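Local structure of putative uncharacterized protein (Ustilago maydis, 4GNX) at residues E37-F41 and G56-D62; A270-I275 and Y291-R295; F402-A406 and V417-I421. The protein binds single-stranded DNA as a subunit of the replication protein A complex, using several OB folds strung along one chain. All coordinates share one frame; numbering follows the deposited sequence.

Interaction 1: E37-F41 and G56-D62. With nucleotides of chain G.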
loop_
_atom_site.group_PDB
_atom_site.type_symbol
_atom_site.label_atom_id
_atom_site.label_comp_id
_atom_site.label_asym_id
_atom_site.label_seq_id
_atom_site.Cartn_x
_atom_site.Cartn_y
_atom_site.Cartn_z
ATOM N N GLU C 37 -10.363 -12.442 -26.449
ATOM C CA GLU C 37 -9.462 -13.595 -26.396
ATOM C C GLU C 37 -8.446 -13.404 -27.521
ATOM O O GLU C 37 -8.793 -13.539 -28.693
ATOM C CB GLU C 37 -10.243 -14.909 -26.567
ATOM C CG GLU C 37 -9.403 -16.161 -26.763
ATOM C CD GLU C 37 -9.298 -16.583 -28.220
ATOM O OE1 GLU C 37 -8.157 -16.757 -28.701
ATOM O OE2 GLU C 37 -10.352 -16.738 -28.883
ATOM N N GLY C 38 -7.204 -13.068 -27.179
ATOM C CA GLY C 38 -6.214 -12.754 -28.209
ATOM C C GLY C 38 -4.784 -12.702 -27.735
ATOM O O GLY C 38 -4.421 -13.356 -26.755
ATOM N N LYS C 39 -3.972 -11.910 -28.432
ATOM C CA LYS C 39 -2.555 -11.787 -28.088
ATOM C C LYS C 39 -1.966 -10.382 -28.226
ATOM O O LYS C 39 -2.469 -9.540 -28.971
ATOM C CB LYS C 39 -1.705 -12.797 -28.867
ATOM C CG LYS C 39 -1.684 -12.612 -30.375
ATOM C CD LYS C 39 -0.679 -13.567 -30.997
ATOM C CE LYS C 39 -0.881 -13.716 -32.495
ATOM N NZ LYS C 39 0.315 -14.354 -33.115
ATOM N N LEU C 40 -0.881 -10.151 -27.497
ATOM C CA LEU C 40 -0.213 -8.867 -27.513
ATOM C C LEU C 40 1.201 -8.938 -26.968
ATOM O O LEU C 40 1.611 -9.931 -26.367
ATOM C CB LEU C 40 -1.001 -7.855 -26.695
ATOM C CG LEU C 40 -0.999 -8.022 -25.178
ATOM C CD1 LEU C 40 0.182 -7.316 -24.534
ATOM C CD2 LEU C 40 -2.298 -7.465 -24.622
ATOM N N PHE C 41 1.944 -7.869 -27.179
ATOM C CA PHE C 41 3.248 -7.758 -26.582
ATOM C C PHE C 41 3.540 -6.282 -26.488
ATOM O O PHE C 41 2.816 -5.451 -27.049
ATOM C CB PHE C 41 4.312 -8.453 -27.434
ATOM C CG PHE C 41 4.862 -7.587 -28.521
ATOM C CD1 PHE C 41 6.152 -7.071 -28.429
ATOM C CD2 PHE C 41 4.085 -7.247 -29.627
ATOM C CE1 PHE C 41 6.661 -6.247 -29.431
ATOM C CE2 PHE C 41 4.599 -6.435 -30.633
ATOM C CZ PHE C 41 5.883 -5.933 -30.536
ATOM N N GLY C 56 1.780 -3.964 -29.358
ATOM C CA GLY C 56 1.154 -4.510 -30.536
ATOM C C GLY C 56 0.134 -5.542 -30.136
ATOM O O GLY C 56 0.401 -6.344 -29.238
ATOM N N PHE C 57 -1.023 -5.517 -30.801
ATOM C CA PHE C 57 -2.085 -6.483 -30.577
ATOM C C PHE C 57 -2.288 -7.408 -31.779
ATOM O O PHE C 57 -2.065 -7.014 -32.926
ATOM C CB PHE C 57 -3.386 -5.762 -30.279
ATOM C CG PHE C 57 -3.428 -5.088 -28.941
ATOM C CD1 PHE C 57 -3.854 -5.782 -27.808
ATOM C CD2 PHE C 57 -3.082 -3.746 -28.811
ATOM C CE1 PHE C 57 -3.917 -5.161 -26.569
ATOM C CE2 PHE C 57 -3.141 -3.121 -27.571
ATOM C CZ PHE C 57 -3.563 -3.831 -26.450
ATOM N N ASN C 58 -2.711 -8.639 -31.491
ATOM C CA ASN C 58 -3.004 -9.669 -32.493
ATOM C C ASN C 58 -2.075 -9.720 -33.714
ATOM O O ASN C 58 -0.956 -10.224 -33.613
ATOM C CB ASN C 58 -4.476 -9.599 -32.876
ATOM C CG ASN C 58 -5.365 -9.475 -31.655
ATOM O OD1 ASN C 58 -5.195 -10.201 -30.666
ATOM N ND2 ASN C 58 -6.298 -8.531 -31.701
ATOM N N ASP C 59 -2.520 -9.191 -34.849
ATOM C CA ASP C 59 -1.710 -9.245 -36.071
ATOM C C ASP C 59 -0.389 -8.444 -36.015
ATOM O O ASP C 59 0.614 -8.816 -36.642
ATOM C CB ASP C 59 -2.564 -8.904 -37.295
ATOM C CG ASP C 59 -3.587 -9.998 -37.608
ATOM O OD1 ASP C 59 -4.079 -10.070 -38.759
ATOM O OD2 ASP C 59 -3.892 -10.802 -36.698
ATOM N N ALA C 60 -0.382 -7.372 -35.236
ATOM C CA ALA C 60 0.835 -6.595 -35.024
ATOM C C ALA C 60 1.974 -7.413 -34.379
ATOM O O ALA C 60 3.155 -7.100 -34.583
ATOM C CB ALA C 60 0.530 -5.355 -34.202
ATOM N N VAL C 61 1.616 -8.446 -33.610
ATOM C CA VAL C 61 2.612 -9.311 -32.982
ATOM C C VAL C 61 3.365 -10.080 -34.054
ATOM O O VAL C 61 4.599 -10.134 -34.045
ATOM C CB VAL C 61 1.993 -10.339 -32.015
ATOM C CG1 VAL C 61 3.082 -11.192 -31.380
ATOM C CG2 VAL C 61 1.179 -9.646 -30.943
ATOM N N ASP C 62 2.611 -10.671 -34.975
ATOM C CA ASP C 62 3.192 -11.444 -36.056
ATOM C C ASP C 62 4.127 -10.577 -36.871
ATOM O O ASP C 62 5.217 -11.005 -37.256
ATOM C CB ASP C 62 2.082 -11.984 -36.946
ATOM C CG ASP C 62 1.069 -12.824 -36.178
ATOM O OD1 ASP C 62 1.443 -13.898 -35.647
ATOM O OD2 ASP C 62 -0.112 -12.417 -36.131
ATOM P P DT G 2 -10.671 -0.733 -24.560
ATOM O OP1 DT G 2 -11.879 -0.572 -23.710
ATOM O OP2 DT G 2 -9.387 -0.124 -24.125
ATOM O "O5'" DT G 2 -10.472 -2.302 -24.771
ATOM C "C5'" DT G 2 -9.164 -2.904 -24.717
ATOM C "C4'" DT G 2 -9.281 -4.409 -24.793
ATOM O "O4'" DT G 2 -9.344 -4.834 -26.174
ATOM C "C3'" DT G 2 -8.111 -5.165 -24.172
ATOM O "O3'" DT G 2 -8.588 -6.356 -23.547
ATOM C "C2'" DT G 2 -7.213 -5.470 -25.356
ATOM C "C1'" DT G 2 -8.173 -5.558 -26.536
ATOM N N1 DT G 2 -7.642 -4.970 -27.783
ATOM C C2 DT G 2 -7.623 -5.748 -28.920
ATOM O O2 DT G 2 -8.028 -6.900 -28.948
ATOM N N3 DT G 2 -7.108 -5.123 -30.031
ATOM C C4 DT G 2 -6.619 -3.833 -30.115
ATOM O O4 DT G 2 -6.191 -3.409 -31.185
ATOM C C5 DT G 2 -6.667 -3.076 -28.881
ATOM C C7 DT G 2 -6.163 -1.667 -28.872
ATOM C C6 DT G 2 -7.165 -3.678 -27.792
ATOM P P DT G 3 -8.503 -6.516 -21.958
ATOM O OP1 DT G 3 -9.510 -7.550 -21.608
ATOM O OP2 DT G 3 -8.522 -5.203 -21.272
ATOM O "O5'" DT G 3 -7.065 -7.166 -21.752
ATOM C "C5'" DT G 3 -6.901 -8.587 -21.896
ATOM C "C4'" DT G 3 -5.625 -9.028 -21.223
ATOM O "O4'" DT G 3 -4.545 -8.177 -21.666
ATOM C "C3'" DT G 3 -5.640 -8.938 -19.696
ATOM O "O3'" DT G 3 -5.058 -10.134 -19.166
ATOM C "C2'" DT G 3 -4.787 -7.717 -19.401
ATOM C "C1'" DT G 3 -3.796 -7.760 -20.543
ATOM N N1 DT G 3 -3.156 -6.473 -20.877
ATOM C C2 DT G 3 -1.841 -6.295 -20.505
ATOM O O2 DT G 3 -1.200 -7.138 -19.898
ATOM N N3 DT G 3 -1.307 -5.080 -20.858
ATOM C C4 DT G 3 -1.938 -4.056 -21.540
ATOM O O4 DT G 3 -1.324 -3.023 -21.797
ATOM C C5 DT G 3 -3.317 -4.316 -21.909
ATOM C C7 DT G 3 -4.084 -3.267 -22.650
ATOM C C6 DT G 3 -3.846 -5.496 -21.564
#
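Backbone hydrogen bonds join Phe-41 to Gly-56 in both directions, Phe-41 N to Gly-56 O at 3.0 Å and Gly-56 N to Phe-41 O at 2.9 Å. They make this a hydrogen-bonded pair of the antiparallel ladder, next to the non-hydrogen-bonded pair Leu-40 and Phe-57. Where regular pairing ends, Asn-58 takes over with two bonds to Lys-39. Its backbone N reaches Lys-39 O at 2.7 Å, while its side-chain OD1 receives Lys-39 N at 3.1 Å through a nearly straight N-H (174°), so both backbone polar atoms of Lys-39 are gripped by one residue.

The charged contact links the first strand residue, Lys-39, to the helix that follows the partner strand. The Lys-39 side chain runs extended past CG over the first turn of the helix and meets Asp-62 at about a right angle; Lys-39 NZ forms a salt bridge to Asp-62 OD1 at 2.8 Å, arriving from above the carboxylate plane.

Apolar contacts lie on both faces of the sheet. On one, Leu-40 and Phe-57 lie side by side, CD2 against CE1; on the other, Phe-41 and the helix residue Val-61 slide past each other in opposite directions. Tyr-65 meets the Phe-41 ring edge-to-face.

Aromatic contact with DNA uses the Phe-57 ring, over whose centre the base of DT2 of chain G lies, C5 being 3.6 Å above the plane. The C7 methyl of DT3 of chain G comes to its edge, in plane. An aromatic side chain stacked on a base from a β-strand of the sheet is characteristic of the single-stranded DNA-binding groove of replication protein A OB folds.

Interaction 2: A270-I275 and Y291-R295. With nucleotides of chain G.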
loop_
_atom_site.group_PDB
_atom_site.type_symbol
_atom_site.label_atom_id
_atom_site.label_comp_id
_atom_site.label_asym_id
_atom_site.label_seq_id
_atom_site.Cartn_x
_atom_site.Cartn_y
_atom_site.Cartn_z
ATOM N N ALA C 270 5.832 -13.410 3.130
ATOM C CA ALA C 270 4.664 -12.725 3.674
ATOM C C ALA C 270 4.337 -11.475 2.855
ATOM O O ALA C 270 4.360 -10.362 3.379
ATOM C CB ALA C 270 4.845 -12.381 5.152
ATOM N N GLU C 271 4.031 -11.675 1.573
ATOM C CA GLU C 271 3.544 -10.605 0.700
ATOM C C GLU C 271 2.299 -9.926 1.296
ATOM O O GLU C 271 1.494 -10.594 1.974
ATOM C CB GLU C 271 3.209 -11.179 -0.676
ATOM C CG GLU C 271 4.411 -11.665 -1.474
ATOM C CD GLU C 271 5.189 -10.524 -2.108
ATOM O OE1 GLU C 271 4.719 -9.345 -2.024
ATOM O OE2 GLU C 271 6.268 -10.809 -2.692
ATOM N N ARG C 272 2.145 -8.612 1.070
ATOM C CA ARG C 272 0.931 -7.933 1.526
ATOM C C ARG C 272 -0.289 -8.447 0.761
ATOM O O ARG C 272 -0.222 -8.689 -0.441
ATOM C CB ARG C 272 1.016 -6.407 1.439
ATOM C CG ARG C 272 0.442 -5.739 2.693
ATOM C CD ARG C 272 -0.445 -4.516 2.442
ATOM N NE ARG C 272 0.238 -3.235 2.189
ATOM C CZ ARG C 272 1.513 -2.945 2.467
ATOM N NH1 ARG C 272 2.331 -3.822 3.043
ATOM N NH2 ARG C 272 1.991 -1.745 2.162
ATOM N N ARG C 273 -1.390 -8.637 1.476
ATOM C CA ARG C 273 -2.612 -9.182 0.901
ATOM C C ARG C 273 -3.822 -8.447 1.456
ATOM O O ARG C 273 -3.736 -7.787 2.476
ATOM C CB ARG C 273 -2.722 -10.681 1.221
ATOM C CG ARG C 273 -1.719 -11.562 0.494
ATOM C CD ARG C 273 -2.304 -12.073 -0.806
ATOM N NE ARG C 273 -1.296 -12.533 -1.766
ATOM C CZ ARG C 273 -1.020 -11.918 -2.916
ATOM N NH1 ARG C 273 -1.678 -10.810 -3.249
ATOM N NH2 ARG C 273 -0.095 -12.416 -3.736
ATOM N N THR C 274 -4.949 -8.533 0.777
ATOM C CA THR C 274 -6.193 -8.095 1.388
ATOM C C THR C 274 -6.925 -9.341 1.905
ATOM O O THR C 274 -6.637 -10.465 1.483
ATOM C CB THR C 274 -7.082 -7.300 0.413
ATOM O OG1 THR C 274 -7.645 -8.193 -0.565
ATOM C CG2 THR C 274 -6.262 -6.222 -0.274
ATOM N N ILE C 275 -7.866 -9.136 2.815
ATOM C CA ILE C 275 -8.618 -10.230 3.406
ATOM C C ILE C 275 -9.314 -11.089 2.326
ATOM O O ILE C 275 -9.390 -12.336 2.433
ATOM C CB ILE C 275 -9.625 -9.686 4.433
ATOM C CG1 ILE C 275 -8.879 -9.071 5.622
ATOM C CG2 ILE C 275 -10.613 -10.762 4.859
ATOM C CD1 ILE C 275 -9.727 -8.167 6.491
ATOM N N TYR C 291 2.176 -17.422 4.790
ATOM C CA TYR C 291 2.471 -16.234 5.564
ATOM C C TYR C 291 2.048 -15.019 4.763
ATOM O O TYR C 291 2.146 -15.016 3.541
ATOM C CB TYR C 291 3.958 -16.171 5.908
ATOM C CG TYR C 291 4.425 -17.333 6.757
ATOM C CD1 TYR C 291 4.890 -18.519 6.164
ATOM C CD2 TYR C 291 4.398 -17.259 8.162
ATOM C CE1 TYR C 291 5.313 -19.588 6.941
ATOM C CE2 TYR C 291 4.828 -18.325 8.947
ATOM C CZ TYR C 291 5.282 -19.485 8.333
ATOM O OH TYR C 291 5.702 -20.550 9.105
ATOM N N PHE C 292 1.569 -13.989 5.455
ATOM C CA PHE C 292 1.086 -12.799 4.792
ATOM C C PHE C 292 1.056 -11.608 5.721
ATOM O O PHE C 292 1.116 -11.761 6.933
ATOM C CB PHE C 292 -0.308 -13.042 4.212
ATOM C CG PHE C 292 -1.345 -13.404 5.243
ATOM C CD1 PHE C 292 -2.086 -12.407 5.897
ATOM C CD2 PHE C 292 -1.606 -14.739 5.552
ATOM C CE1 PHE C 292 -3.059 -12.744 6.836
ATOM C CE2 PHE C 292 -2.571 -15.081 6.494
ATOM C CZ PHE C 292 -3.305 -14.086 7.133
ATOM N N ASN C 293 0.971 -10.426 5.114
ATOM C CA ASN C 293 0.742 -9.155 5.796
ATOM C C ASN C 293 -0.593 -8.573 5.388
ATOM O O ASN C 293 -0.958 -8.621 4.226
ATOM C CB ASN C 293 1.852 -8.165 5.456
ATOM C CG ASN C 293 3.138 -8.457 6.205
ATOM O OD1 ASN C 293 3.112 -8.873 7.371
ATOM N ND2 ASN C 293 4.278 -8.246 5.540
ATOM N N VAL C 294 -1.320 -8.032 6.355
ATOM C CA VAL C 294 -2.602 -7.362 6.097
ATOM C C VAL C 294 -2.748 -6.067 6.910
ATOM O O VAL C 294 -2.568 -6.053 8.121
ATOM C CB VAL C 294 -3.806 -8.298 6.356
ATOM C CG1 VAL C 294 -5.107 -7.534 6.390
ATOM C CG2 VAL C 294 -3.923 -9.319 5.259
ATOM N N ARG C 295 -3.051 -4.974 6.228
ATOM C CA ARG C 295 -3.475 -3.755 6.904
ATOM C C ARG C 295 -4.942 -3.971 7.242
ATOM O O ARG C 295 -5.752 -4.165 6.331
ATOM C CB ARG C 295 -3.348 -2.559 5.967
ATOM C CG ARG C 295 -3.099 -1.254 6.684
ATOM C CD ARG C 295 -3.316 -0.002 5.834
ATOM N NE ARG C 295 -2.602 0.079 4.551
ATOM C CZ ARG C 295 -1.283 0.184 4.408
ATOM N NH1 ARG C 295 -0.467 0.169 5.456
ATOM N NH2 ARG C 295 -0.771 0.281 3.193
ATOM P P DT G 9 9.257 -23.338 0.728
ATOM O OP1 DT G 9 10.531 -22.958 0.060
ATOM O OP2 DT G 9 8.907 -24.772 0.888
ATOM O "O5'" DT G 9 9.207 -22.664 2.172
ATOM C "C5'" DT G 9 10.237 -22.912 3.152
ATOM C "C4'" DT G 9 10.404 -21.704 4.044
ATOM O "O4'" DT G 9 9.701 -20.580 3.458
ATOM C "C3'" DT G 9 9.847 -21.858 5.465
ATOM O "O3'" DT G 9 10.704 -21.215 6.425
ATOM C "C2'" DT G 9 8.520 -21.120 5.397
ATOM C "C1'" DT G 9 8.868 -19.993 4.444
ATOM N N1 DT G 9 7.739 -19.331 3.761
ATOM C C2 DT G 9 7.631 -17.967 3.909
ATOM O O2 DT G 9 8.414 -17.307 4.573
ATOM N N3 DT G 9 6.565 -17.402 3.254
ATOM C C4 DT G 9 5.618 -18.051 2.484
ATOM O O4 DT G 9 4.714 -17.408 1.955
ATOM C C5 DT G 9 5.789 -19.483 2.374
ATOM C C7 DT G 9 4.811 -20.271 1.561
ATOM C C6 DT G 9 6.827 -20.043 3.011
ATOM P P DT G 10 11.012 -21.762 7.911
ATOM O OP1 DT G 10 12.461 -21.540 8.169
ATOM O OP2 DT G 10 10.459 -23.138 7.998
ATOM O "O5'" DT G 10 10.207 -20.836 8.936
ATOM C "C5'" DT G 10 10.415 -20.929 10.369
ATOM C "C4'" DT G 10 9.111 -20.740 11.116
ATOM O "O4'" DT G 10 8.139 -21.704 10.646
ATOM C "C3'" DT G 10 9.174 -20.932 12.634
ATOM O "O3'" DT G 10 8.168 -20.117 13.253
ATOM C "C2'" DT G 10 8.759 -22.382 12.804
ATOM C "C1'" DT G 10 7.692 -22.507 11.731
ATOM N N1 DT G 10 7.463 -23.875 11.225
ATOM C C2 DT G 10 6.516 -24.649 11.858
ATOM O O2 DT G 10 5.873 -24.262 12.821
ATOM N N3 DT G 10 6.352 -25.903 11.322
ATOM C C4 DT G 10 7.021 -26.445 10.241
ATOM O O4 DT G 10 6.766 -27.588 9.873
ATOM C C5 DT G 10 7.998 -25.575 9.622
ATOM C C7 DT G 10 8.775 -26.076 8.445
ATOM C C6 DT G 10 8.166 -24.351 10.138
#
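Ala-270 and Tyr-291 meet through their CB atoms, 4.0 Å apart, at the DNA end of the contact. The Tyr-291 CG is anti to its carbonyl carbon (chi1 -62°), and from there the ring leads off toward chain G, with CD1 3.5 Å from N3 of the DT9 base and OH 3.1 Å from O4' of DT10. One side chain thus touches two successive nucleotides, at a base and at a sugar.

Further along, Arg-272 and Asn-293 cross at about a right angle, the CG methylene of the arginine passing 3.9 Å from Asn-293 CB. Two bends in the arginine chain bring its guanidinium beside that of Arg-295, NH2 to NH2 at 3.6 Å, with the two planes 66° apart. This approach of like charges is probably eased by Glu-435, which forms a salt bridge with Arg-272 and a long, weak ion pair with Arg-295.

At the other end Ile-275 CG1 lies crosswise against Val-294 CG1, and Val-294 CG2 packs on Arg-273 O. Beneath these side chains the backbones share a single bridge: Asn-293 N donates to Glu-271 O, and Arg-273 N binds Asn-293 O at 2.8 Å.

Segment 270-275 thus flanks strand 290-310 and leads through Thr-274, the N-cap, into helix 275-280, whose Val-278 touches both Arg-273 and Phe-292. Strand 398-411 is also hydrogen-bonded to strand 290-310, through Phe-292 with Cys-404 and Val-294 with Phe-402.

Interaction 3: F402-A406 and V417-I421. With nucleotides of chain G.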
loop_
_atom_site.group_PDB
_atom_site.type_symbol
_atom_site.label_atom_id
_atom_site.label_comp_id
_atom_site.label_asym_id
_atom_site.label_seq_id
_atom_site.Cartn_x
_atom_site.Cartn_y
_atom_site.Cartn_z
ATOM N N PHE C 402 -0.553 -6.352 10.181
ATOM C CA PHE C 402 -0.518 -7.651 10.831
ATOM C C PHE C 402 0.323 -8.639 10.045
ATOM O O PHE C 402 0.108 -8.862 8.859
ATOM C CB PHE C 402 -1.931 -8.230 10.944
ATOM C CG PHE C 402 -2.820 -7.516 11.904
ATOM C CD1 PHE C 402 -3.890 -6.767 11.437
ATOM C CD2 PHE C 402 -2.617 -7.623 13.273
ATOM C CE1 PHE C 402 -4.732 -6.107 12.314
ATOM C CE2 PHE C 402 -3.453 -6.971 14.161
ATOM C CZ PHE C 402 -4.517 -6.213 13.682
ATOM N N ASN C 403 1.272 -9.248 10.720
ATOM C CA ASN C 403 2.057 -10.295 10.116
ATOM C C ASN C 403 1.527 -11.628 10.612
ATOM O O ASN C 403 1.474 -11.884 11.817
ATOM C CB ASN C 403 3.534 -10.124 10.468
ATOM C CG ASN C 403 4.421 -11.013 9.636
ATOM O OD1 ASN C 403 4.123 -11.261 8.469
ATOM N ND2 ASN C 403 5.506 -11.516 10.226
ATOM N N CYS C 404 1.123 -12.478 9.684
ATOM C CA CYS C 404 0.422 -13.694 10.059
ATOM C C CYS C 404 0.922 -14.948 9.393
ATOM O O CYS C 404 1.486 -14.918 8.295
ATOM C CB CYS C 404 -1.063 -13.587 9.727
ATOM S SG CYS C 404 -1.843 -12.047 10.208
ATOM N N ARG C 405 0.675 -16.056 10.082
ATOM C CA ARG C 405 0.750 -17.383 9.506
ATOM C C ARG C 405 -0.673 -17.941 9.435
ATOM O O ARG C 405 -1.554 -17.538 10.206
ATOM C CB ARG C 405 1.665 -18.285 10.345
ATOM C CG ARG C 405 1.693 -17.941 11.834
ATOM C CD ARG C 405 2.688 -18.793 12.612
ATOM N NE ARG C 405 2.239 -20.180 12.716
ATOM C CZ ARG C 405 3.014 -21.212 13.048
ATOM N NH1 ARG C 405 4.308 -21.042 13.314
ATOM N NH2 ARG C 405 2.496 -22.435 13.109
ATOM N N ALA C 406 -0.900 -18.851 8.494
ATOM C CA ALA C 406 -2.174 -19.566 8.381
ATOM C C ALA C 406 -1.886 -21.046 8.246
ATOM O O ALA C 406 -1.131 -21.451 7.367
ATOM C CB ALA C 406 -2.967 -19.070 7.181
ATOM N N VAL C 417 -8.984 -23.983 9.529
ATOM C CA VAL C 417 -7.831 -23.092 9.324
ATOM C C VAL C 417 -7.791 -22.051 10.423
ATOM O O VAL C 417 -8.829 -21.518 10.809
ATOM C CB VAL C 417 -7.859 -22.358 7.969
ATOM C CG1 VAL C 417 -6.710 -21.367 7.879
ATOM C CG2 VAL C 417 -7.762 -23.349 6.825
ATOM N N ARG C 418 -6.599 -21.768 10.937
ATOM C CA ARG C 418 -6.467 -20.649 11.855
ATOM C C ARG C 418 -5.435 -19.609 11.417
ATOM O O ARG C 418 -4.451 -19.915 10.744
ATOM C CB ARG C 418 -6.287 -21.108 13.306
ATOM C CG ARG C 418 -7.465 -21.949 13.793
ATOM C CD ARG C 418 -7.905 -21.648 15.218
ATOM N NE ARG C 418 -6.916 -22.032 16.222
ATOM C CZ ARG C 418 -6.233 -21.168 16.973
ATOM N NH1 ARG C 418 -6.440 -19.860 16.866
ATOM N NH2 ARG C 418 -5.344 -21.612 17.842
ATOM N N TYR C 419 -5.715 -18.362 11.764
ATOM C CA TYR C 419 -4.852 -17.257 11.421
ATOM C C TYR C 419 -4.215 -16.701 12.694
ATOM O O TYR C 419 -4.903 -16.231 13.611
ATOM C CB TYR C 419 -5.649 -16.184 10.673
ATOM C CG TYR C 419 -6.340 -16.687 9.413
ATOM C CD1 TYR C 419 -7.729 -16.820 9.343
ATOM C CD2 TYR C 419 -5.596 -17.028 8.282
ATOM C CE1 TYR C 419 -8.350 -17.283 8.185
ATOM C CE2 TYR C 419 -6.204 -17.491 7.123
ATOM C CZ TYR C 419 -7.575 -17.618 7.074
ATOM O OH TYR C 419 -8.143 -18.089 5.903
ATOM N N THR C 420 -2.892 -16.776 12.752
ATOM C CA THR C 420 -2.169 -16.362 13.933
ATOM C C THR C 420 -1.402 -15.082 13.649
ATOM O O THR C 420 -0.844 -14.899 12.574
ATOM C CB THR C 420 -1.195 -17.453 14.396
ATOM O OG1 THR C 420 -1.826 -18.728 14.269
ATOM C CG2 THR C 420 -0.789 -17.236 15.849
ATOM N N ILE C 421 -1.402 -14.191 14.627
ATOM C CA ILE C 421 -0.608 -12.993 14.559
ATOM C C ILE C 421 0.778 -13.331 15.094
ATOM O O ILE C 421 0.911 -13.852 16.193
ATOM C CB ILE C 421 -1.271 -11.849 15.353
ATOM C CG1 ILE C 421 -2.611 -11.481 14.689
ATOM C CG2 ILE C 421 -0.359 -10.637 15.397
ATOM C CD1 ILE C 421 -3.629 -10.773 15.564
ATOM P P DT G 11 8.081 -19.646 14.793
ATOM O OP1 DT G 11 6.643 -19.379 15.063
ATOM O OP2 DT G 11 9.057 -18.535 14.924
ATOM O "O5'" DT G 11 8.583 -20.838 15.729
ATOM C "C5'" DT G 11 7.683 -21.632 16.542
ATOM C "C4'" DT G 11 7.304 -20.909 17.816
ATOM O "O4'" DT G 11 5.866 -20.879 17.928
ATOM C "C3'" DT G 11 7.766 -21.564 19.116
ATOM O "O3'" DT G 11 7.877 -20.605 20.184
ATOM C "C2'" DT G 11 6.672 -22.583 19.381
ATOM C "C1'" DT G 11 5.423 -21.922 18.794
ATOM N N1 DT G 11 4.561 -22.811 18.007
ATOM C C2 DT G 11 3.340 -22.325 17.599
ATOM O O2 DT G 11 2.938 -21.208 17.879
ATOM N N3 DT G 11 2.600 -23.204 16.846
ATOM C C4 DT G 11 2.956 -24.484 16.466
ATOM O O4 DT G 11 2.184 -25.156 15.787
ATOM C C5 DT G 11 4.256 -24.924 16.922
ATOM C C7 DT G 11 4.728 -26.296 16.559
ATOM C C6 DT G 11 4.986 -24.074 17.654
ATOM P P DT G 17 -16.304 -24.432 16.712
ATOM O OP1 DT G 17 -16.607 -25.882 16.585
ATOM O OP2 DT G 17 -15.587 -23.735 15.614
ATOM O "O5'" DT G 17 -17.688 -23.683 16.964
ATOM C "C5'" DT G 17 -17.934 -22.952 18.180
ATOM C "C4'" DT G 17 -17.503 -21.511 18.027
ATOM O "O4'" DT G 17 -16.059 -21.425 18.019
ATOM C "C3'" DT G 17 -17.974 -20.803 16.750
ATOM O "O3'" DT G 17 -18.362 -19.468 17.098
ATOM C "C2'" DT G 17 -16.716 -20.738 15.900
ATOM C "C1'" DT G 17 -15.664 -20.551 16.975
ATOM N N1 DT G 17 -14.264 -20.871 16.612
ATOM C C2 DT G 17 -13.330 -20.894 17.626
ATOM O O2 DT G 17 -13.609 -20.684 18.796
ATOM N N3 DT G 17 -12.051 -21.187 17.220
ATOM C C4 DT G 17 -11.621 -21.438 15.931
ATOM O O4 DT G 17 -10.438 -21.688 15.719
ATOM C C5 DT G 17 -12.649 -21.384 14.916
ATOM C C7 DT G 17 -12.273 -21.638 13.491
ATOM C C6 DT G 17 -13.901 -21.102 15.302
ATOM P P DT G 10 11.012 -21.762 7.911
ATOM O OP1 DT G 10 12.461 -21.540 8.169
ATOM O OP2 DT G 10 10.459 -23.138 7.998
ATOM O "O5'" DT G 10 10.207 -20.836 8.936
ATOM C "C5'" DT G 10 10.415 -20.929 10.369
ATOM C "C4'" DT G 10 9.111 -20.740 11.116
ATOM O "O4'" DT G 10 8.139 -21.704 10.646
ATOM C "C3'" DT G 10 9.174 -20.932 12.634
ATOM O "O3'" DT G 10 8.168 -20.117 13.253
ATOM C "C2'" DT G 10 8.759 -22.382 12.804
ATOM C "C1'" DT G 10 7.692 -22.507 11.731
ATOM N N1 DT G 10 7.463 -23.875 11.225
ATOM C C2 DT G 10 6.516 -24.649 11.858
ATOM O O2 DT G 10 5.873 -24.262 12.821
ATOM N N3 DT G 10 6.352 -25.903 11.322
ATOM C C4 DT G 10 7.021 -26.445 10.241
ATOM O O4 DT G 10 6.766 -27.588 9.873
ATOM C C5 DT G 10 7.998 -25.575 9.622
ATOM C C7 DT G 10 8.775 -26.076 8.445
ATOM C C6 DT G 10 8.166 -24.351 10.138
#
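Arg-405 and Thr-420 form a hydrogen-bonded pair of a β-hairpin in the C-terminal OB-fold domain. Both backbone polar atoms of each are satisfied across the strands: Arg-405 N binds Thr-420 O at 3.1 Å, and Thr-420 N binds Arg-405 O at 3.0 Å, straighter at 169°. From outside the two segments, Ser-422 OG bonds to Asn-403 O and Ser-360 OG to Tyr-419 O.

Arg-405 and Thr-420 run side by side on one face, CG to CB at 3.9 Å. Arg-405 bends at chi3 (-70°) and reaches the DNA, its NH1 lying 3.4 Å from OP1 of DT11 and 3.6 Å from O2 of DT10, both of chain G; a charged group so near a phosphate probably favours binding. Arg-418 is instead held through NE by a salt bridge to Asp-409.

Apolar contacts are made by Phe-402 CD2 with Ile-421 CD1 and, on the face of Ala-406 and Tyr-419, by the methyl CB of Ala-406, which touches Tyr-419 CD2 at 3.5 Å.

How the interactions relate
Interactions 2 and 3 belong to one sheet: strands 290-310 and 398-411 are neighbours in it, and the two centres lie about 10 Å apart. Interaction 1 stands alone in another OB fold, its centre about 35 Å and 42 Å from those of interactions 2 and 3. It is the most buried of the three, whereas the other two are partly buried. Interactions 1 and 3 each pair the two strands of a β-hairpin, while interaction 2 fastens a loop to a strand by one bridge. All three meet the strand of chain G, by a stacked phenylalanine, a tyrosine and an arginine respectively, with DT10 shared between interactions 2 and 3.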